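Local atomic coordinates of DUF115 domain-containing protein (Magnetospirillum magneticum AMB-1, PDB entry 5MU5), a protein that is a Maf-type glycosyltransferase involved in the formation of bacterial flagella, probably by glycosylating flagellin. Residues R250-L264 with T352-Y366. Numbering follows the deposited sequence.
Sequences RASYKNMRDGRYSIL and TVDPRVRDLFEDVVY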
loop_
_atom_site.group_PDB
_atom_site.type_symbol
_atom_site.label_atom_id
_atom_site.label_comp_id
_atom_site.label_asym_id
_atom_site.label_seq_id
_atom_site.Cartn_x
_atom_site.Cartn_y
_atom_site.Cartn_z
ATOM N N ARG A 250 -7.069 19.838 3.711
ATOM C CA ARG A 250 -7.657 21.135 3.349
ATOM C C ARG A 250 -8.947 20.940 2.525
ATOM O O ARG A 250 -9.972 21.561 2.793
ATOM C CB ARG A 250 -6.683 21.985 2.553
ATOM C CG ARG A 250 -7.216 23.357 2.176
ATOM C CD ARG A 250 -6.479 23.917 0.977
ATOM N NE ARG A 250 -6.887 23.216 -0.235
ATOM C CZ ARG A 250 -7.956 23.528 -0.965
ATOM N NH1 ARG A 250 -8.730 24.554 -0.634
ATOM N NH2 ARG A 250 -8.248 22.802 -2.030
ATOM N N ALA A 251 -8.885 20.071 1.528
ATOM C CA ALA A 251 -10.061 19.767 0.710
ATOM C C ALA A 251 -11.202 19.307 1.607
ATOM O O ALA A 251 -12.298 19.838 1.546
ATOM C CB ALA A 251 -9.739 18.688 -0.333
ATOM N N SER A 252 -10.921 18.330 2.458
ATOM C CA SER A 252 -11.941 17.753 3.322
ATOM C C SER A 252 -12.485 18.790 4.289
ATOM O O SER A 252 -13.686 18.854 4.508
ATOM C CB SER A 252 -11.385 16.550 4.076
ATOM O OG SER A 252 -12.432 15.872 4.759
ATOM N N TYR A 253 -11.594 19.597 4.847
ATOM C CA TYR A 253 -11.975 20.661 5.759
ATOM C C TYR A 253 -12.988 21.566 5.062
ATOM O O TYR A 253 -14.064 21.798 5.582
ATOM C CB TYR A 253 -10.741 21.468 6.171
ATOM C CG TYR A 253 -11.004 22.681 7.039
ATOM C CD1 TYR A 253 -11.565 23.839 6.502
ATOM C CD2 TYR A 253 -10.645 22.689 8.388
ATOM C CE1 TYR A 253 -11.794 24.947 7.288
ATOM C CE2 TYR A 253 -10.869 23.797 9.173
ATOM C CZ TYR A 253 -11.447 24.919 8.609
ATOM O OH TYR A 253 -11.661 26.036 9.369
ATOM N N LYS A 254 -12.650 22.042 3.869
ATOM C CA LYS A 254 -13.517 22.976 3.147
ATOM C C LYS A 254 -14.798 22.320 2.691
ATOM O O LYS A 254 -15.826 22.949 2.669
ATOM C CB LYS A 254 -12.813 23.543 1.927
ATOM C CG LYS A 254 -11.538 24.283 2.240
ATOM C CD LYS A 254 -11.774 25.542 3.023
ATOM C CE LYS A 254 -12.410 26.589 2.141
ATOM N NZ LYS A 254 -12.539 27.859 2.888
ATOM N N ASN A 255 -14.725 21.058 2.304
ATOM C CA ASN A 255 -15.912 20.343 1.887
ATOM C C ASN A 255 -16.940 20.180 2.999
ATOM O O ASN A 255 -18.125 20.138 2.730
ATOM C CB ASN A 255 -15.534 18.964 1.357
ATOM C CG ASN A 255 -15.032 19.008 -0.068
ATOM O OD1 ASN A 255 -15.433 19.877 -0.837
ATOM N ND2 ASN A 255 -14.166 18.057 -0.436
ATOM N N MET A 256 -16.488 20.079 4.239
ATOM C CA MET A 256 -17.389 19.780 5.341
ATOM C C MET A 256 -17.732 20.929 6.253
ATOM O O MET A 256 -18.656 20.805 7.039
ATOM C CB MET A 256 -16.777 18.676 6.173
ATOM C CG MET A 256 -16.795 17.346 5.458
ATOM S SD MET A 256 -15.840 16.198 6.417
ATOM C CE MET A 256 -16.877 16.041 7.886
ATOM N N ARG A 257 -16.971 22.012 6.154
ATOM C CA ARG A 257 -17.115 23.191 6.989
ATOM C C ARG A 257 -18.530 23.762 6.954
ATOM O O ARG A 257 -19.166 23.886 7.990
ATOM C CB ARG A 257 -16.137 24.276 6.506
ATOM C CG ARG A 257 -16.118 25.555 7.333
ATOM C CD ARG A 257 -15.469 25.291 8.677
ATOM N NE ARG A 257 -15.611 26.406 9.589
ATOM C CZ ARG A 257 -16.680 26.635 10.349
ATOM N NH1 ARG A 257 -17.739 25.831 10.308
ATOM N NH2 ARG A 257 -16.688 27.689 11.153
ATOM N N ASP A 258 -18.987 24.091 5.746
ATOM C CA ASP A 258 -20.223 24.836 5.496
ATOM C C ASP A 258 -21.185 24.078 4.614
ATOM O O ASP A 258 -20.866 23.030 4.066
ATOM C CB ASP A 258 -19.915 26.098 4.673
ATOM C CG ASP A 258 -18.905 27.007 5.318
ATOM O OD1 ASP A 258 -19.286 27.809 6.199
ATOM O OD2 ASP A 258 -17.732 26.960 4.894
ATOM N N GLY A 259 -22.364 24.668 4.454
ATOM C CA GLY A 259 -23.337 24.263 3.450
ATOM C C GLY A 259 -23.920 22.872 3.484
ATOM O O GLY A 259 -23.571 22.007 4.307
ATOM N N ARG A 260 -24.830 22.672 2.550
ATOM C CA ARG A 260 -25.489 21.407 2.419
ATOM C C ARG A 260 -24.542 20.388 1.779
ATOM O O ARG A 260 -23.830 20.673 0.818
ATOM C CB ARG A 260 -26.776 21.532 1.588
ATOM C CG ARG A 260 -27.925 22.260 2.276
ATOM C CD ARG A 260 -29.263 21.997 1.577
ATOM N NE ARG A 260 -29.296 22.519 0.206
ATOM C CZ ARG A 260 -29.616 23.770 -0.136
ATOM N NH1 ARG A 260 -29.941 24.676 0.786
ATOM N NH2 ARG A 260 -29.608 24.124 -1.416
ATOM N N TYR A 261 -24.507 19.215 2.380
ATOM C CA TYR A 261 -23.932 18.060 1.760
ATOM C C TYR A 261 -24.468 16.911 2.564
ATOM O O TYR A 261 -25.001 17.112 3.652
ATOM C CB TYR A 261 -22.401 18.081 1.771
ATOM C CG TYR A 261 -21.801 18.004 3.140
ATOM C CD1 TYR A 261 -21.572 16.780 3.750
ATOM C CD2 TYR A 261 -21.444 19.159 3.819
ATOM C CE1 TYR A 261 -21.003 16.710 5.008
ATOM C CE2 TYR A 261 -20.861 19.102 5.083
ATOM C CZ TYR A 261 -20.652 17.875 5.672
ATOM O OH TYR A 261 -20.097 17.806 6.927
ATOM N N SER A 262 -24.336 15.719 2.011
ATOM C CA SER A 262 -24.703 14.504 2.694
ATOM C C SER A 262 -23.539 13.517 2.646
ATOM O O SER A 262 -22.542 13.753 1.967
ATOM C CB SER A 262 -25.937 13.900 2.062
ATOM O OG SER A 262 -27.039 14.780 2.137
ATOM N N ILE A 263 -23.680 12.433 3.399
ATOM C CA ILE A 263 -22.649 11.442 3.587
ATOM C C ILE A 263 -23.179 10.102 3.148
ATOM O O ILE A 263 -24.283 9.721 3.538
ATOM C CB ILE A 263 -22.292 11.293 5.073
ATOM C CG1 ILE A 263 -21.860 12.629 5.670
ATOM C CG2 ILE A 263 -21.160 10.293 5.231
ATOM C CD1 ILE A 263 -20.698 13.268 4.932
ATOM N N LEU A 264 -22.393 9.382 2.360
ATOM C CA LEU A 264 -22.772 8.062 1.879
ATOM C C LEU A 264 -22.765 7.005 2.990
ATOM O O LEU A 264 -21.885 6.978 3.840
ATOM C CB LEU A 264 -21.848 7.647 0.753
ATOM C CG LEU A 264 -22.202 6.346 0.033
ATOM C CD1 LEU A 264 -21.702 6.358 -1.408
ATOM C CD2 LEU A 264 -21.617 5.142 0.761
ATOM N N THR A 352 -12.151 14.311 -0.298
ATOM C CA THR A 352 -11.005 15.105 -0.693
ATOM C C THR A 352 -11.102 15.711 -2.087
ATOM O O THR A 352 -10.123 16.246 -2.568
ATOM C CB THR A 352 -9.734 14.262 -0.652
ATOM O OG1 THR A 352 -9.875 13.192 -1.571
ATOM C CG2 THR A 352 -9.483 13.719 0.774
ATOM N N VAL A 353 -12.257 15.645 -2.749
ATOM C CA VAL A 353 -12.361 16.302 -4.051
ATOM C C VAL A 353 -12.266 17.819 -3.888
ATOM O O VAL A 353 -12.505 18.367 -2.796
ATOM C CB VAL A 353 -13.646 15.935 -4.820
ATOM C CG1 VAL A 353 -13.697 14.432 -5.040
ATOM C CG2 VAL A 353 -14.915 16.464 -4.132
ATOM N N ASP A 354 -11.918 18.507 -4.970
ATOM C CA ASP A 354 -11.793 19.961 -4.905
ATOM C C ASP A 354 -13.072 20.603 -4.322
ATOM O O ASP A 354 -14.155 20.324 -4.780
ATOM C CB ASP A 354 -11.478 20.528 -6.293
ATOM C CG ASP A 354 -10.978 21.988 -6.245
ATOM O OD1 ASP A 354 -11.816 22.903 -6.062
ATOM O OD2 ASP A 354 -9.749 22.201 -6.414
ATOM N N PRO A 355 -12.947 21.477 -3.317
ATOM C CA PRO A 355 -14.145 22.112 -2.732
ATOM C C PRO A 355 -15.051 22.830 -3.714
ATOM O O PRO A 355 -16.240 22.951 -3.448
ATOM C CB PRO A 355 -13.568 23.137 -1.757
ATOM C CG PRO A 355 -12.223 22.630 -1.425
ATOM C CD PRO A 355 -11.712 21.912 -2.642
ATOM N N ARG A 356 -14.498 23.304 -4.829
ATOM C CA ARG A 356 -15.287 24.021 -5.850
ATOM C C ARG A 356 -16.203 23.113 -6.658
ATOM O O ARG A 356 -17.034 23.591 -7.423
ATOM C CB ARG A 356 -14.359 24.762 -6.822
ATOM C CG ARG A 356 -13.548 25.863 -6.165
ATOM C CD ARG A 356 -12.483 26.370 -7.101
ATOM N NE ARG A 356 -11.414 25.395 -7.268
ATOM C CZ ARG A 356 -10.288 25.615 -7.946
ATOM N NH1 ARG A 356 -10.075 26.769 -8.558
ATOM N NH2 ARG A 356 -9.372 24.679 -8.022
ATOM N N VAL A 357 -16.034 21.804 -6.512
ATOM C CA VAL A 357 -16.878 20.848 -7.222
ATOM C C VAL A 357 -18.330 20.999 -6.787
ATOM O O VAL A 357 -19.234 20.816 -7.586
ATOM C CB VAL A 357 -16.404 19.391 -6.991
ATOM C CG1 VAL A 357 -17.368 18.401 -7.603
ATOM C CG2 VAL A 357 -15.027 19.178 -7.596
ATOM N N ARG A 358 -18.529 21.349 -5.518
ATOM C CA ARG A 358 -19.853 21.520 -4.945
ATOM C C ARG A 358 -20.701 22.502 -5.743
ATOM O O ARG A 358 -21.855 22.195 -6.069
ATOM C CB ARG A 358 -19.761 21.971 -3.481
ATOM C CG ARG A 358 -21.120 21.975 -2.791
ATOM C CD ARG A 358 -21.060 21.320 -1.425
ATOM N NE ARG A 358 -20.722 22.262 -0.365
ATOM C CZ ARG A 358 -19.966 21.978 0.693
ATOM N NH1 ARG A 358 -19.403 20.776 0.824
ATOM N NH2 ARG A 358 -19.737 22.922 1.604
ATOM N N ASP A 359 -20.111 23.656 -6.066
ATOM C CA ASP A 359 -20.770 24.722 -6.839
ATOM C C ASP A 359 -21.391 24.257 -8.156
ATOM O O ASP A 359 -22.372 24.815 -8.597
ATOM C CB ASP A 359 -19.778 25.829 -7.212
ATOM C CG ASP A 359 -19.044 26.423 -6.017
ATOM O OD1 ASP A 359 -19.545 26.334 -4.875
ATOM O OD2 ASP A 359 -17.949 26.994 -6.243
ATOM N N LEU A 360 -20.826 23.240 -8.788
ATOM C CA LEU A 360 -21.324 22.790 -10.085
ATOM C C LEU A 360 -22.581 21.957 -9.979
ATOM O O LEU A 360 -23.199 21.638 -10.995
ATOM C CB LEU A 360 -20.258 21.954 -10.793
ATOM C CG LEU A 360 -18.868 22.582 -10.871
ATOM C CD1 LEU A 360 -17.881 21.577 -11.452
ATOM C CD2 LEU A 360 -18.907 23.868 -11.680
ATOM N N PHE A 361 -22.942 21.573 -8.761
ATOM C CA PHE A 361 -24.049 20.655 -8.561
ATOM C C PHE A 361 -25.059 21.150 -7.564
ATOM O O PHE A 361 -24.709 21.643 -6.511
ATOM C CB PHE A 361 -23.548 19.308 -8.050
ATOM C CG PHE A 361 -22.805 18.535 -9.066
ATOM C CD1 PHE A 361 -21.441 18.717 -9.220
ATOM C CD2 PHE A 361 -23.462 17.630 -9.876
ATOM C CE1 PHE A 361 -20.743 18.016 -10.170
ATOM C CE2 PHE A 361 -22.767 16.921 -10.826
ATOM C CZ PHE A 361 -21.407 17.114 -10.974
ATOM N N GLU A 362 -26.321 20.958 -7.910
ATOM C CA GLU A 362 -27.412 21.165 -6.978
ATOM C C GLU A 362 -27.138 20.487 -5.622
ATOM O O GLU A 362 -27.328 21.098 -4.574
ATOM C CB GLU A 362 -28.708 20.617 -7.602
ATOM C CG GLU A 362 -29.283 21.555 -8.665
ATOM C CD GLU A 362 -30.312 20.911 -9.575
ATOM O OE1 GLU A 362 -30.715 19.753 -9.314
ATOM O OE2 GLU A 362 -30.717 21.580 -10.557
ATOM N N ASP A 363 -26.630 19.252 -5.662
ATOM C CA ASP A 363 -26.501 18.416 -4.478
ATOM C C ASP A 363 -25.250 17.503 -4.485
ATOM O O ASP A 363 -24.868 16.937 -5.520
ATOM C CB ASP A 363 -27.773 17.590 -4.391
ATOM C CG ASP A 363 -27.713 16.548 -3.331
ATOM O OD1 ASP A 363 -27.464 16.874 -2.148
ATOM O OD2 ASP A 363 -27.934 15.379 -3.687
ATOM N N VAL A 364 -24.652 17.336 -3.311
ATOM C CA VAL A 364 -23.375 16.662 -3.157
ATOM C C VAL A 364 -23.382 15.670 -2.000
ATOM O O VAL A 364 -23.791 15.999 -0.904
ATOM C CB VAL A 364 -22.255 17.702 -2.904
ATOM C CG1 VAL A 364 -20.894 17.032 -2.772
ATOM C CG2 VAL A 364 -22.202 18.712 -4.042
ATOM N N VAL A 365 -22.915 14.460 -2.272
ATOM C CA VAL A 365 -22.744 13.420 -1.282
ATOM C C VAL A 365 -21.270 12.993 -1.251
ATOM O O VAL A 365 -20.660 12.758 -2.299
ATOM C CB VAL A 365 -23.570 12.178 -1.615
ATOM C CG1 VAL A 365 -23.411 11.148 -0.511
ATOM C CG2 VAL A 365 -25.037 12.546 -1.796
ATOM N N TYR A 366 -20.711 12.893 -0.047
ATOM C CA TYR A 366 -19.332 12.509 0.138
ATOM C C TYR A 366 -19.211 11.126 0.763
ATOM O O TYR A 366 -20.009 10.753 1.595
ATOM C CB TYR A 366 -18.605 13.486 1.071
ATOM C CG TYR A 366 -18.471 14.859 0.512
ATOM C CD1 TYR A 366 -17.739 15.083 -0.629
ATOM C CD2 TYR A 366 -19.099 15.940 1.126
ATOM C CE1 TYR A 366 -17.626 16.344 -1.150
ATOM C CE2 TYR A 366 -19.006 17.205 0.608
ATOM C CZ TYR A 366 -18.263 17.403 -0.519
ATOM O OH TYR A 366 -18.171 18.659 -1.034
#
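A short parallel strand pairing near one margin of the large mixed β-sheet joins Ser262 and Ile263 to Val365 and Tyr366. Ser262 lies between two partners, its N bonding to Val364 O and its O receiving Tyr366 N at 2.9 Å, and Leu264 N continues the register to Tyr366 O. Beyond 262-263 the sheet is extended by antiparallel strand 530-531, and on the other flank of 363-367 runs parallel strand 346-350. Both segments fall in the MptE-like region, whose largely parallel sheet with flanking helices is consistent with a Rossmann-like α/β fold; the contact sets the end of helix 242-257 against this sheet.

On the Ile263 and Tyr366 face, the Tyr366 ring turns an edge to the face of Tyr261 in an offset edge-to-face pair (centroids 5.6 Å apart, planes at 60°), CD2 lying 3.7 Å from Tyr261 CD1. With CG anti to its own carbonyl carbon (chi1 -66°), Tyr366 sends its phenol back toward the C-terminal end of helix 242-257, where OH comes within 3.0 Å of Asn255 OD1. Replacing Tyr366 with an alanine is likely to deprive the Tyr261 face of its aromatic partner and open a gap beside the Asn255 amide. That amide also ties the helix to the start of the link between strands 346-350 and 363-367: ND2 donates to Val353 O at 2.9 Å, 16° out of the amide plane, and to Asn351 O. Next to it Pro355 packs against the helix, CG 3.5 Å from Lys254 CB.

Arg358 reaches the last turn. Its NH1 points at Asn255 O, although the modelled separation is too short to be trusted, and bonds weakly to Tyr366 OH, while Arg260 O lies over one guanidinium face, 3.7 Å from Arg358 NE.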